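Local coordinates for protein Dye type peroxidase A (Streptomyces lividans 1326, PDB 6GZW) that is a heme-containing dye-decolourising peroxidase that probably uses hydrogen peroxide to oxidise dyes and other organic substrates, at residues F14-Q19 and V360-E366; I199-E203 and M215-Y220; E242-G246 and D344-F349. One frame throughout, in Å; residues are numbered along the deposited sequence.

Contact 1. Residues F14-Q19 and V360-E366; sequences FHGKHQ and VPGGAAE
The imidazole of His15 has Glu366 CA over one face, 3.9 Å from the ring centroid and near the ring normal, a CH-pi contact. Its other face is covered by Phe14 CD2. At the edge, His15 CD2 comes 3.1 Å from Ala364 O, which also accepts a hydrogen bond from Gly16 N; this donor lies above the carbonyl plane. Shortening His15 to an alanine would probably leave Glu366 CA without its ring partner and open a gap beside Phe14.

Gln19 makes the directed side-chain bond. With CG anti to its carbonyl carbon (chi1 -76°) and the chain extended beyond, NE2 donates to Pro361 O at 2.9 Å and 169°, the acceptor lying in the amide plane. A water between Gln19 N and Pro361 O gives that oxygen a second donor. Gly363 N bonds to Lys17 O at 2.9 Å, and Gly363 CA lies 3.2 Å from Gly16 O, close quarters that suit a glycine.

Both segments are loops beside regular structure: Phe14 packs on helix 43-61, Gln19 OE1 accepts from Phe86 N of strand 83-89, and Val360 ends strand 350-360, bonded through its backbone to Ser219.

Contact 2. Residues I199-E203 and M215-Y220; sequences IFVPE and MANGSY
Val201 brings its CG2 methyl obliquely to the ring of Tyr220, 3.8 Å from Tyr220 CE2, and 4.2 Å from Met215 CE. CG2 is the branch anti to the carbonyl carbon; CG1, anti to the backbone N (chi1 175°), is turned instead to the Met215 carbonyl. Met215 CE itself sits over a face of the Tyr220 ring, displaced toward the rim, so the methyl, the thioether end and the ring form one apolar patch, which strand 350-360 extends through Ala359.

Residues Met215 to Gly218 form a type II beta turn, with Asn217 at positive phi and Gly218 N bonded to Met215 O. It leads into strand 219-228 of the antiparallel sheet, in the C-terminal half of the ferredoxin-like Dyp peroxidase fold. Segment 199-203, leaving helix 195-199, is pinned to the turn by Val201 N to Gly218 O, 2.8 Å and 167°, and by a weak bond from Asn217 N to Val201 O.

The Phe200 ring presents its edge to Gly218 O, while Ile199 CG2 covers one face; His18 also stacks with this ring. Ser219 has two conformers; in one, OG lies 2.8 Å from Ile199 O, so this bond is doubtful. At the exposed end Glu203 CG rests 3.2 Å from Asn217 OD1. A water donates to that oxygen and to Val201 O, and the Glu203 carboxylate turns to a salt bridge with Lys17.

Contact 3. Residues E242-G246 and D344-F349; sequences EDVIG and DALSQF. With HEM (protoporphyrin IX containing Fe), chain C.
The wall of the heme pocket, on the side of the porphyrin away from the iron-bound water, is built partly by Ile245 and Leu346, which this contact brings together in the C-terminal half of the Dyp peroxidase fold. The oxygen of water 4 lies 2.0 Å from HEM FE. Both side chains approach from the other side: Leu346 CD2 is 3.5 Å from HEM C3B, and Ile245 CG2 is 3.9 Å from HEM CMA.

Across the segments the packing is wholly apolar, with no hydrogen bond. Val244, on the last turn of helix 238-245, does most of the touching. Its CG1, anti to the backbone N (chi1 166°), reaches Leu346 CA at 3.5 Å and also meets Ala345 CB, while CG2 points to Phe349 CE2 at 4.1 Å. One face of the Phe349 ring is covered by the CG of its neighbour Gln348.

An Asx turn shapes residues 344-349. Asp344 OD2 accepts from His285 ND1, a pairing consistent with the proximal histidine and acid of heme peroxidases, and both Ile245 and Leu346 also pack on His285. The other carboxylate oxygen, Asp344 OD1, receives Leu346 N at 2.9 Å and 168°, the donor standing well above the carboxylate plane.

Contacts 1 and 2 share one side of the molecule, their centres about 11 Å apart, and meet directly, through a salt bridge and through a backbone bond between the adjacent strands 350-360 and 219-228. Contact 3 lies across the chain's centre from contact 1, with nearest atoms about 24 Å from contact 1 and about 19 Å from contact 2. Chemistry follows place. Contact 1, partly buried, relies on backbone bonds, waters and an amide; contact 2, more buried, adds an apolar patch to its turn, with polar groups at its exposed end. Contact 3, also buried, joins its segments by aliphatic packing beside the heme.

Contact 1. Residues F14-Q19 and V360-E366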
# COMPACT_ATOMS: atom_id res chain seq x y z
N PHE A 14 20.16 3.57 12.56
CA PHE A 14 20.33 4.77 11.78
C PHE A 14 21.81 5.11 11.68
O PHE A 14 22.34 5.35 10.59
CB PHE A 14 19.59 5.97 12.43
CG PHE A 14 19.90 7.28 11.80
CD1 PHE A 14 19.57 7.54 10.47
CD2 PHE A 14 20.58 8.29 12.53
CE1 PHE A 14 19.89 8.75 9.87
CE2 PHE A 14 20.89 9.51 11.92
CZ PHE A 14 20.55 9.74 10.60
N HIS A 15 22.47 5.18 12.84
CA HIS A 15 23.89 5.53 12.86
C HIS A 15 24.73 4.33 12.42
O HIS A 15 24.46 3.20 12.80
CB HIS A 15 24.36 5.98 14.25
CG HIS A 15 23.83 7.32 14.66
ND1 HIS A 15 23.08 7.50 15.80
CD2 HIS A 15 23.97 8.55 14.11
CE1 HIS A 15 22.76 8.78 15.92
NE2 HIS A 15 23.30 9.43 14.91
N GLY A 16 25.77 4.60 11.62
CA GLY A 16 26.67 3.55 11.12
C GLY A 16 27.56 4.01 9.97
O GLY A 16 27.47 5.13 9.47
N LYS A 17 28.46 3.12 9.55
CA LYS A 17 29.35 3.40 8.43
C LYS A 17 28.55 3.64 7.13
O LYS A 17 28.86 4.57 6.38
CB LYS A 17 30.33 2.23 8.27
CG LYS A 17 31.32 2.36 7.12
CD LYS A 17 32.13 1.07 7.05
CE LYS A 17 33.34 1.17 6.14
NZ LYS A 17 34.17 -0.07 6.24
N HIS A 18 27.53 2.82 6.89
CA HIS A 18 26.65 2.93 5.73
C HIS A 18 25.27 3.40 6.18
O HIS A 18 24.86 3.12 7.30
CB HIS A 18 26.51 1.56 5.04
CG HIS A 18 27.82 0.93 4.70
ND1 HIS A 18 28.74 1.54 3.88
CD2 HIS A 18 28.37 -0.24 5.10
CE1 HIS A 18 29.81 0.76 3.78
NE2 HIS A 18 29.61 -0.32 4.51
N GLN A 19 24.57 4.12 5.30
CA GLN A 19 23.16 4.45 5.56
C GLN A 19 22.33 3.18 5.54
O GLN A 19 22.64 2.25 4.76
CB GLN A 19 22.63 5.42 4.54
CG GLN A 19 23.07 6.86 4.72
CD GLN A 19 22.28 7.79 3.82
OE1 GLN A 19 21.07 8.01 4.05
NE2 GLN A 19 22.92 8.36 2.81
N VAL A 360 24.26 8.54 -2.66
CA VAL A 360 23.79 8.27 -1.31
C VAL A 360 25.05 8.13 -0.45
O VAL A 360 25.73 7.10 -0.50
CB VAL A 360 22.92 7.00 -1.31
CG1 VAL A 360 22.59 6.51 0.08
CG2 VAL A 360 21.62 7.25 -2.10
N PRO A 361 25.40 9.19 0.31
CA PRO A 361 26.66 9.13 1.07
C PRO A 361 26.66 8.13 2.21
O PRO A 361 25.68 7.41 2.46
CB PRO A 361 26.79 10.55 1.59
CG PRO A 361 25.37 10.97 1.79
CD PRO A 361 24.70 10.46 0.56
N GLY A 362 27.79 8.03 2.90
CA GLY A 362 27.89 7.17 4.08
C GLY A 362 26.90 7.49 5.18
O GLY A 362 26.27 8.55 5.17
N GLY A 363 26.77 6.59 6.14
CA GLY A 363 25.84 6.81 7.24
C GLY A 363 26.32 7.92 8.15
O GLY A 363 27.51 8.26 8.17
N ALA A 364 25.38 8.49 8.88
CA ALA A 364 25.71 9.48 9.91
C ALA A 364 26.37 8.83 11.13
O ALA A 364 25.81 7.90 11.70
CB ALA A 364 24.44 10.16 10.35
N ALA A 365 27.54 9.32 11.54
CA ALA A 365 28.09 8.95 12.85
C ALA A 365 27.25 9.63 13.93
O ALA A 365 26.54 10.62 13.66
CB ALA A 365 29.55 9.37 12.97
N GLU A 366 27.31 9.10 15.15
CA GLU A 366 26.76 9.81 16.32
C GLU A 366 27.27 11.27 16.35
O GLU A 366 28.44 11.53 16.12
CB GLU A 366 27.11 9.08 17.63
CG GLU A 366 26.42 9.62 18.88
CD GLU A 366 24.91 9.49 18.82
OE1 GLU A 366 24.26 10.35 18.18
OE2 GLU A 366 24.36 8.55 19.42
O HOH W 1 22.74 7.16 8.43
O HOH W 2 26.02 4.61 2.79

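Contact 2. Residues I199-E203 and M215-Y220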
# COMPACT_ATOMS: atom_id res chain seq x y z
N ILE A 199 29.58 -2.62 -4.24
CA ILE A 199 28.43 -1.87 -3.77
C ILE A 199 28.79 -0.51 -3.15
O ILE A 199 28.02 0.42 -3.29
CB ILE A 199 27.63 -2.74 -2.79
CG1 ILE A 199 27.24 -4.10 -3.43
CG2 ILE A 199 26.37 -2.03 -2.28
CD1 ILE A 199 26.64 -3.99 -4.81
N PHE A 200 29.95 -0.37 -2.49
CA PHE A 200 30.26 0.86 -1.76
C PHE A 200 31.51 1.57 -2.24
O PHE A 200 32.51 0.94 -2.62
CB PHE A 200 30.42 0.57 -0.27
CG PHE A 200 29.14 0.12 0.41
CD1 PHE A 200 28.07 1.00 0.56
CD2 PHE A 200 29.03 -1.16 0.95
CE1 PHE A 200 26.90 0.59 1.19
CE2 PHE A 200 27.87 -1.57 1.57
CZ PHE A 200 26.80 -0.70 1.71
N VAL A 201 31.45 2.90 -2.21
CA VAL A 201 32.59 3.75 -2.47
C VAL A 201 33.55 3.49 -1.30
O VAL A 201 33.10 3.40 -0.16
CB VAL A 201 32.19 5.25 -2.53
CG1 VAL A 201 33.40 6.18 -2.68
CG2 VAL A 201 31.26 5.52 -3.71
N PRO A 202 34.86 3.31 -1.57
CA PRO A 202 35.80 2.98 -0.48
C PRO A 202 35.99 4.10 0.58
O PRO A 202 35.64 5.25 0.33
CB PRO A 202 37.13 2.70 -1.22
CG PRO A 202 36.96 3.13 -2.61
CD PRO A 202 35.49 3.30 -2.90
N GLU A 203 36.53 3.72 1.75
CA GLU A 203 36.83 4.67 2.83
C GLU A 203 37.77 5.77 2.37
O GLU A 203 37.61 6.91 2.81
CB GLU A 203 37.45 3.98 4.05
CG GLU A 203 36.48 3.16 4.88
CD GLU A 203 37.15 2.47 6.06
OE1 GLU A 203 36.76 1.33 6.37
OE2 GLU A 203 38.05 3.07 6.67
N MET A 215 31.68 11.30 -0.57
CA MET A 215 30.97 10.05 -0.84
C MET A 215 31.53 8.77 -0.20
O MET A 215 31.03 7.67 -0.46
CB MET A 215 30.80 9.86 -2.35
CG MET A 215 29.54 10.50 -2.92
SD MET A 215 28.00 9.83 -2.26
CE MET A 215 28.07 8.17 -2.95
N ALA A 216 32.57 8.91 0.63
CA ALA A 216 33.19 7.76 1.31
C ALA A 216 32.18 6.85 2.03
O ALA A 216 31.32 7.34 2.75
CB ALA A 216 34.28 8.22 2.27
N ASN A 217 32.26 5.54 1.76
CA ASN A 217 31.31 4.54 2.27
C ASN A 217 29.86 4.71 1.75
O ASN A 217 28.95 4.07 2.27
CB ASN A 217 31.34 4.51 3.78
CG ASN A 217 32.75 4.37 4.31
OD1 ASN A 217 33.50 3.51 3.84
ND2 ASN A 217 33.14 5.23 5.26
N GLY A 218 29.67 5.55 0.75
CA GLY A 218 28.37 5.73 0.11
C GLY A 218 28.11 4.75 -1.02
O GLY A 218 28.93 3.85 -1.29
N SER A 219 26.96 4.88 -1.66
CA SER A 219 26.62 4.05 -2.83
C SER A 219 25.80 4.88 -3.80
O SER A 219 25.24 5.90 -3.39
CB SER A 219 25.85 2.82 -2.39
OG SER A 219 25.69 1.90 -3.46
N TYR A 220 25.76 4.48 -5.06
CA TYR A 220 24.95 5.14 -6.09
C TYR A 220 23.70 4.28 -6.29
O TYR A 220 23.80 3.08 -6.50
CB TYR A 220 25.72 5.35 -7.40
CG TYR A 220 26.82 6.34 -7.17
CD1 TYR A 220 26.57 7.71 -7.23
CD2 TYR A 220 28.08 5.93 -6.78
CE1 TYR A 220 27.54 8.64 -6.92
CE2 TYR A 220 29.07 6.86 -6.49
CZ TYR A 220 28.79 8.20 -6.56
OH TYR A 220 29.72 9.15 -6.28
O HOH W 3 32.92 1.23 2.26

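Contact 3. Residues E242-G246 and D344-F349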
# COMPACT_ATOMS: atom_id res chain seq x y z
N GLU A 242 8.80 -18.95 -18.35
CA GLU A 242 10.01 -19.46 -17.76
C GLU A 242 11.19 -19.25 -18.73
O GLU A 242 12.31 -18.93 -18.33
CB GLU A 242 9.83 -20.92 -17.29
CG GLU A 242 8.91 -20.97 -16.06
CD GLU A 242 8.72 -22.32 -15.41
OE1 GLU A 242 8.91 -23.36 -16.07
OE2 GLU A 242 8.33 -22.32 -14.21
N ASP A 243 10.94 -19.39 -20.03
CA ASP A 243 12.00 -19.06 -21.02
C ASP A 243 12.42 -17.59 -21.02
O ASP A 243 13.56 -17.29 -21.33
CB ASP A 243 11.61 -19.47 -22.45
CG ASP A 243 11.80 -20.94 -22.71
OD1 ASP A 243 12.40 -21.65 -21.90
OD2 ASP A 243 11.29 -21.41 -23.74
N VAL A 244 11.51 -16.67 -20.69
CA VAL A 244 11.88 -15.24 -20.62
C VAL A 244 12.92 -14.98 -19.54
O VAL A 244 13.88 -14.24 -19.76
CB VAL A 244 10.63 -14.33 -20.41
CG1 VAL A 244 11.02 -12.91 -20.01
CG2 VAL A 244 9.81 -14.31 -21.68
N ILE A 245 12.76 -15.66 -18.40
CA ILE A 245 13.68 -15.43 -17.26
C ILE A 245 14.85 -16.42 -17.26
O ILE A 245 15.96 -16.03 -16.93
CB ILE A 245 12.92 -15.54 -15.91
CG1 ILE A 245 11.84 -14.47 -15.82
CG2 ILE A 245 13.88 -15.48 -14.73
CD1 ILE A 245 12.36 -13.04 -15.89
N GLY A 246 14.60 -17.68 -17.62
CA GLY A 246 15.60 -18.74 -17.45
C GLY A 246 15.59 -19.44 -16.09
O GLY A 246 16.50 -20.23 -15.76
N ASP A 344 17.15 -8.38 -24.14
CA ASP A 344 16.52 -9.18 -23.09
C ASP A 344 15.14 -9.65 -23.55
O ASP A 344 14.33 -8.85 -24.01
CB ASP A 344 16.38 -8.29 -21.85
CG ASP A 344 15.92 -9.04 -20.62
OD1 ASP A 344 15.63 -10.26 -20.66
OD2 ASP A 344 15.86 -8.36 -19.56
N ALA A 345 14.86 -10.95 -23.44
CA ALA A 345 13.50 -11.45 -23.68
C ALA A 345 12.46 -10.70 -22.84
O ALA A 345 11.33 -10.51 -23.29
CB ALA A 345 13.42 -12.93 -23.41
N LEU A 346 12.85 -10.27 -21.64
CA LEU A 346 11.89 -9.59 -20.73
C LEU A 346 11.45 -8.22 -21.24
O LEU A 346 10.38 -7.74 -20.86
CB LEU A 346 12.49 -9.46 -19.35
CG LEU A 346 11.66 -8.78 -18.25
CD1 LEU A 346 10.42 -9.60 -17.99
CD2 LEU A 346 12.47 -8.54 -16.99
N SER A 347 12.26 -7.56 -22.05
CA SER A 347 12.03 -6.16 -22.43
C SER A 347 10.67 -5.92 -23.09
O SER A 347 10.09 -4.88 -22.93
CB SER A 347 13.19 -5.65 -23.32
OG SER A 347 14.36 -5.50 -22.52
N GLN A 348 10.19 -6.92 -23.82
CA GLN A 348 8.91 -6.87 -24.50
C GLN A 348 7.74 -6.67 -23.52
O GLN A 348 6.67 -6.21 -23.92
CB GLN A 348 8.77 -8.17 -25.30
CG GLN A 348 7.39 -8.50 -25.80
CD GLN A 348 7.38 -9.60 -26.83
OE1 GLN A 348 8.37 -10.26 -27.08
NE2 GLN A 348 6.23 -9.79 -27.44
N PHE A 349 7.95 -7.10 -22.28
CA PHE A 349 6.85 -7.20 -21.29
C PHE A 349 6.94 -6.18 -20.18
O PHE A 349 6.18 -6.26 -19.20
CB PHE A 349 6.83 -8.60 -20.71
CG PHE A 349 6.62 -9.63 -21.76
CD1 PHE A 349 5.37 -9.80 -22.34
CD2 PHE A 349 7.68 -10.39 -22.22
CE1 PHE A 349 5.19 -10.70 -23.38
CE2 PHE A 349 7.51 -11.29 -23.24
CZ PHE A 349 6.27 -11.44 -23.83
CHA HEM C . 17.65 -11.34 -11.80
CHB HEM C . 13.08 -10.08 -12.77
CHC HEM C . 14.65 -5.71 -14.20
CHD HEM C . 19.19 -6.98 -13.22
C1A HEM C . 16.29 -11.38 -11.94
C2A HEM C . 15.48 -12.53 -11.68
C3A HEM C . 14.21 -12.17 -11.96
C4A HEM C . 14.22 -10.80 -12.40
CMA HEM C . 12.96 -13.00 -11.83
CAA HEM C . 15.95 -13.90 -11.21
CBA HEM C . 16.01 -14.13 -9.71
CGA HEM C . 17.08 -13.32 -9.06
O1A HEM C . 18.29 -13.69 -9.04
O2A HEM C . 16.79 -12.21 -8.54
C1B HEM C . 13.11 -8.75 -13.23
C2B HEM C . 11.95 -7.99 -13.56
C3B HEM C . 12.36 -6.76 -13.97
C4B HEM C . 13.85 -6.78 -13.87
CMB HEM C . 10.54 -8.49 -13.51
CAB HEM C . 11.55 -5.57 -14.33
CBB HEM C . 10.33 -5.34 -13.90
C1C HEM C . 16.02 -5.68 -14.11
C2C HEM C . 16.82 -4.56 -14.46
C3C HEM C . 18.13 -4.93 -14.19
C4C HEM C . 18.10 -6.27 -13.65
CMC HEM C . 16.38 -3.26 -15.04
CAC HEM C . 19.40 -4.20 -14.43
CBC HEM C . 19.61 -3.20 -15.30
C1D HEM C . 19.07 -8.27 -12.69
C2D HEM C . 20.27 -8.96 -12.18
C3D HEM C . 19.85 -10.18 -11.79
C4D HEM C . 18.39 -10.21 -12.06
CMD HEM C . 21.68 -8.40 -12.08
CAD HEM C . 20.73 -11.27 -11.19
CBD HEM C . 21.44 -12.10 -12.27
CGD HEM C . 22.35 -13.11 -11.64
O1D HEM C . 21.95 -14.29 -11.44
O2D HEM C . 23.50 -12.75 -11.30
NA HEM C . 15.52 -10.35 -12.47
NB HEM C . 14.20 -8.00 -13.45
NC HEM C . 16.79 -6.71 -13.68
ND HEM C . 17.99 -9.07 -12.69
FE HEM C . 16.16 -8.57 -13.09
O HOH W 4 15.93 -7.81 -11.27